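Local coordinates for minor fimbrium tip subunit Mfa3 (Porphyromonas gingivalis ATCC 33277, PDB 5NF4), which forms part of the tip of the minor fimbriae, the surface filaments through which the bacterium adheres to host cells and other oral bacteria and builds biofilm, at residues 185-188 with 189-193; 280-283 with 284-288. All blocks are in the same frame, centred on the assembly; numbering follows the deposited sequence.

Overall arrangement
Both contacts are local and lie in the beta-rich body of a fimbrillin-superfamily subunit, on opposite sides of its centre. Interaction 1 comes first along the chain, where a loop within the broken strand 180-205 leads into regular strand again beside strand 41-49. Interaction 2 follows nearly ninety residues later, at the hairpin of strands 277-282 and 287-291. Their centres are 44 Å apart and their nearest atoms about 27 Å, so neither touches the other. The first is a polar surface site occupied by a sulfate ion; the second is a tight, backbone-bonded turn 29 Å from the centre of the chain. One thus sits at a break within a strand, the other at the end of a hairpin.

Interaction 1: residues 185-188 with 189-193; sequences DGEN and NVKLQ. With SO4 (sulfate ion), chain D.
The loop that interrupts strand 180-205, at the point where the strand resumes its beta course, brings Glu-187 and Lys-191 together beside a sulfate ion that was probably supplied by the crystallisation liquor. Four donors grip the ion. The backbone N-H of Asn-188 points almost straight at sulfate O3, 3.2 Å from N (177°), while ND2 of the same residue reaches O4 at 3.1 Å. From the next residue, Asn-189 ND2 makes a short bond of 2.6 Å to sulfate O2. Both asparagines suit the place because a short amide can offer N-H groups without a long, flexible arm, and the two amides reach different oxygens of the ion. Lys-191 supplies the fourth donor and a positive charge: its chain bends at chi2 and carries NZ to 2.9 Å from sulfate O1. Arg-48 of strand 41-49 packs against the side chains of both Asn-189 and Lys-191. The extended Glu-187 chain gives the ammonium a second anionic partner, which probably offsets part of its charge. In this salt bridge, Lys-191 NZ sits 2.7 Å from Glu-187 OE1, well above the carboxylate plane.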
loop_
_atom_site.group_PDB
_atom_site.type_symbol
_atom_site.label_atom_id
_atom_site.label_comp_id
_atom_site.label_asym_id
_atom_site.label_seq_id
_atom_site.Cartn_x
_atom_site.Cartn_y
_atom_site.Cartn_z
ATOM N N ASP A 185 5.527 0.490 19.795
ATOM C CA ASP A 185 5.883 1.912 19.877
ATOM C C ASP A 185 4.844 2.730 20.654
ATOM O O ASP A 185 4.499 3.849 20.271
ATOM C CB ASP A 185 6.098 2.446 18.467
ATOM C CG ASP A 185 7.397 1.929 17.866
ATOM O OD1 ASP A 185 8.384 1.807 18.618
ATOM O OD2 ASP A 185 7.442 1.612 16.672
ATOM N N GLY A 186 4.362 2.150 21.753
ATOM C CA GLY A 186 3.411 2.808 22.634
ATOM C C GLY A 186 1.960 2.865 22.181
ATOM O O GLY A 186 1.111 3.391 22.904
ATOM N N GLU A 187 1.672 2.330 20.998
ATOM C CA GLU A 187 0.313 2.288 20.464
ATOM C C GLU A 187 -0.429 1.067 20.991
ATOM O O GLU A 187 0.200 0.122 21.451
ATOM C CB GLU A 187 0.340 2.258 18.943
ATOM C CG GLU A 187 1.070 3.415 18.295
ATOM C CD GLU A 187 0.956 3.396 16.777
ATOM O OE1 GLU A 187 0.205 4.230 16.233
ATOM O OE2 GLU A 187 1.608 2.546 16.126
ATOM N N ASN A 188 -1.761 1.089 20.929
ATOM C CA ASN A 188 -2.578 -0.008 21.469
ATOM C C ASN A 188 -2.699 -1.208 20.552
ATOM O O ASN A 188 -2.960 -2.324 21.003
ATOM C CB ASN A 188 -3.982 0.484 21.778
ATOM C CG ASN A 188 -4.023 1.377 22.987
ATOM O OD1 ASN A 188 -3.351 1.115 23.986
ATOM N ND2 ASN A 188 -4.803 2.446 22.904
ATOM N N ASN A 189 -2.506 -0.971 19.264
ATOM C CA ASN A 189 -2.765 -1.977 18.254
ATOM C C ASN A 189 -1.609 -2.057 17.297
ATOM O O ASN A 189 -0.965 -1.047 17.032
ATOM C CB ASN A 189 -4.020 -1.644 17.432
ATOM C CG ASN A 189 -5.266 -1.576 18.272
ATOM O OD1 ASN A 189 -5.821 -2.602 18.661
ATOM N ND2 ASN A 189 -5.732 -0.361 18.539
ATOM N N VAL A 190 -1.392 -3.247 16.758
ATOM C CA VAL A 190 -0.588 -3.423 15.566
ATOM C C VAL A 190 -1.452 -2.977 14.390
ATOM O O VAL A 190 -2.556 -3.481 14.221
ATOM C CB VAL A 190 -0.147 -4.886 15.377
ATOM C CG1 VAL A 190 0.504 -5.106 14.005
ATOM C CG2 VAL A 190 0.814 -5.280 16.468
ATOM N N LYS A 191 -0.923 -2.079 13.564
ATOM C CA LYS A 191 -1.681 -1.489 12.465
ATOM C C LYS A 191 -0.960 -1.833 11.182
ATOM O O LYS A 191 0.131 -1.318 10.886
ATOM C CB LYS A 191 -1.809 0.020 12.627
ATOM C CG LYS A 191 -2.614 0.464 13.845
ATOM C CD LYS A 191 -2.099 1.803 14.374
ATOM C CE LYS A 191 -2.737 2.172 15.697
ATOM N NZ LYS A 191 -2.368 3.550 16.117
ATOM N N LEU A 192 -1.571 -2.722 10.419
ATOM C CA LEU A 192 -0.944 -3.236 9.212
ATOM C C LEU A 192 -1.107 -2.220 8.103
ATOM O O LEU A 192 -2.156 -1.583 8.015
ATOM C CB LEU A 192 -1.579 -4.562 8.812
ATOM C CG LEU A 192 -1.511 -5.640 9.906
ATOM C CD1 LEU A 192 -2.479 -6.790 9.616
ATOM C CD2 LEU A 192 -0.094 -6.149 10.000
ATOM N N GLN A 193 -0.072 -2.060 7.290
ATOM C CA GLN A 193 -0.129 -1.148 6.141
ATOM C C GLN A 193 -0.235 -1.939 4.873
ATOM O O GLN A 193 0.573 -2.844 4.651
ATOM C CB GLN A 193 1.105 -0.258 6.084
ATOM C CG GLN A 193 1.103 0.763 7.192
ATOM C CD GLN A 193 2.452 1.429 7.372
ATOM O OE1 GLN A 193 3.400 1.150 6.635
ATOM N NE2 GLN A 193 2.544 2.321 8.352
HETATM S S SO4 D . -4.332 2.922 18.887
HETATM O O1 SO4 D . -4.795 3.743 17.772
HETATM O O2 SO4 D . -4.005 1.585 18.408
HETATM O O3 SO4 D . -3.148 3.527 19.491
HETATM O O4 SO4 D . -5.404 2.830 19.875
#

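Interaction 2: residues 280-283 with 284-288; sequences LTTR and GGLVY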
loop_
_atom_site.group_PDB
_atom_site.type_symbol
_atom_site.label_atom_id
_atom_site.label_comp_id
_atom_site.label_asym_id
_atom_site.label_seq_id
_atom_site.Cartn_x
_atom_site.Cartn_y
_atom_site.Cartn_z
ATOM N N LEU A 280 -7.631 9.542 -19.416
ATOM C CA LEU A 280 -9.059 9.645 -19.653
ATOM C C LEU A 280 -9.274 9.771 -21.113
ATOM O O LEU A 280 -8.729 10.680 -21.727
ATOM C CB LEU A 280 -9.658 10.868 -18.973
ATOM C CG LEU A 280 -9.415 11.065 -17.487
ATOM C CD1 LEU A 280 -9.867 12.463 -17.165
ATOM C CD2 LEU A 280 -10.200 10.053 -16.702
ATOM N N THR A 281 -10.094 8.880 -21.654
ATOM C CA THR A 281 -10.493 8.940 -23.041
ATOM C C THR A 281 -11.966 9.244 -23.147
ATOM O O THR A 281 -12.795 8.561 -22.524
ATOM C CB THR A 281 -10.196 7.628 -23.760
ATOM O OG1 THR A 281 -8.798 7.382 -23.670
ATOM C CG2 THR A 281 -10.585 7.710 -25.233
ATOM N N THR A 282 -12.293 10.245 -23.969
ATOM C CA THR A 282 -13.660 10.676 -24.147
ATOM C C THR A 282 -14.271 9.950 -25.334
ATOM O O THR A 282 -13.553 9.448 -26.191
ATOM C CB THR A 282 -13.766 12.186 -24.413
ATOM O OG1 THR A 282 -13.256 12.473 -25.717
ATOM C CG2 THR A 282 -13.005 12.975 -23.405
ATOM N N ARG A 283 -15.589 9.890 -25.371
ATOM C CA ARG A 283 -16.291 9.325 -26.538
ATOM C C ARG A 283 -15.905 10.009 -27.860
ATOM O O ARG A 283 -15.982 9.388 -28.932
ATOM C CB ARG A 283 -17.798 9.402 -26.318
ATOM C CG ARG A 283 -18.243 8.591 -25.127
ATOM C CD ARG A 283 -19.727 8.677 -24.922
ATOM N NE ARG A 283 -20.126 7.919 -23.741
ATOM C CZ ARG A 283 -20.350 6.608 -23.728
ATOM N NH1 ARG A 283 -20.220 5.897 -24.842
ATOM N NH2 ARG A 283 -20.704 6.010 -22.599
ATOM N N GLY A 284 -15.502 11.277 -27.807
ATOM C CA GLY A 284 -15.024 11.942 -29.011
ATOM C C GLY A 284 -13.667 11.420 -29.465
ATOM O O GLY A 284 -13.241 11.690 -30.586
ATOM N N GLY A 285 -12.989 10.675 -28.591
ATOM C CA GLY A 285 -11.670 10.127 -28.874
ATOM C C GLY A 285 -10.529 10.996 -28.388
ATOM O O GLY A 285 -9.363 10.693 -28.626
ATOM N N LEU A 286 -10.876 12.083 -27.708
ATOM C CA LEU A 286 -9.908 12.913 -27.010
ATOM C C LEU A 286 -9.341 12.144 -25.817
ATOM O O LEU A 286 -10.046 11.355 -25.185
ATOM C CB LEU A 286 -10.566 14.215 -26.548
ATOM C CG LEU A 286 -11.199 15.089 -27.630
ATOM C CD1 LEU A 286 -12.127 16.115 -27.008
ATOM C CD2 LEU A 286 -10.103 15.762 -28.418
ATOM N N VAL A 287 -8.057 12.367 -25.538
ATOM C CA VAL A 287 -7.340 11.686 -24.486
ATOM C C VAL A 287 -6.664 12.710 -23.586
ATOM O O VAL A 287 -6.103 13.688 -24.057
ATOM C CB VAL A 287 -6.299 10.709 -25.092
ATOM C CG1 VAL A 287 -5.559 9.961 -24.002
ATOM C CG2 VAL A 287 -6.981 9.720 -26.025
ATOM N N TYR A 288 -6.725 12.481 -22.277
ATOM C CA TYR A 288 -6.138 13.367 -21.292
ATOM C C TYR A 288 -5.312 12.533 -20.364
ATOM O O TYR A 288 -5.813 11.550 -19.815
ATOM C CB TYR A 288 -7.210 14.102 -20.494
ATOM C CG TYR A 288 -8.116 14.975 -21.328
ATOM C CD1 TYR A 288 -9.272 14.460 -21.911
ATOM C CD2 TYR A 288 -7.832 16.322 -21.515
ATOM C CE1 TYR A 288 -10.119 15.265 -22.671
ATOM C CE2 TYR A 288 -8.668 17.128 -22.256
ATOM C CZ TYR A 288 -9.807 16.594 -22.839
ATOM O OH TYR A 288 -10.621 17.406 -23.559
#
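Thr-282 touches Leu-286 and Tyr-288 on the returning arm, and its side chain divides at CB, 3.9 Å from Leu-286 O. The hydroxyl branch leads into the turn: OG1 sits between the backbone N and the carbonyl carbon (chi1 71°), where it accepts weak bonds from Leu-286 N at 3.1 Å and Gly-284 N at 3.3 Å. On the methyl branch CG2, anti to the carbonyl carbon, meets the edge of the Tyr-288 ring in its plane, 3.8 Å from CE1. Threonine thus serves both a polar turn and an apolar neighbour. These contacts lie at the end of a beta hairpin, where strands 277-282 and 287-291 are joined through a type I turn with a G1 beta bulge. Gly-285 N bonds to Thr-282 O from above the carbonyl plane, and, flanking the turn, Thr-282 N bonds to Leu-286 O at 2.8 Å. Gly-285, the bulge residue, suits phi 94°, where a side chain would press on the preceding carbonyl oxygen. Further along the strands, Leu-280 and Tyr-288 form a hydrogen-bonded pair, each N 2.7 Å from the other's O; both side chains touch Ile-337. Thr-281 and Val-287, the non-hydrogen-bonded pair, lie side by side.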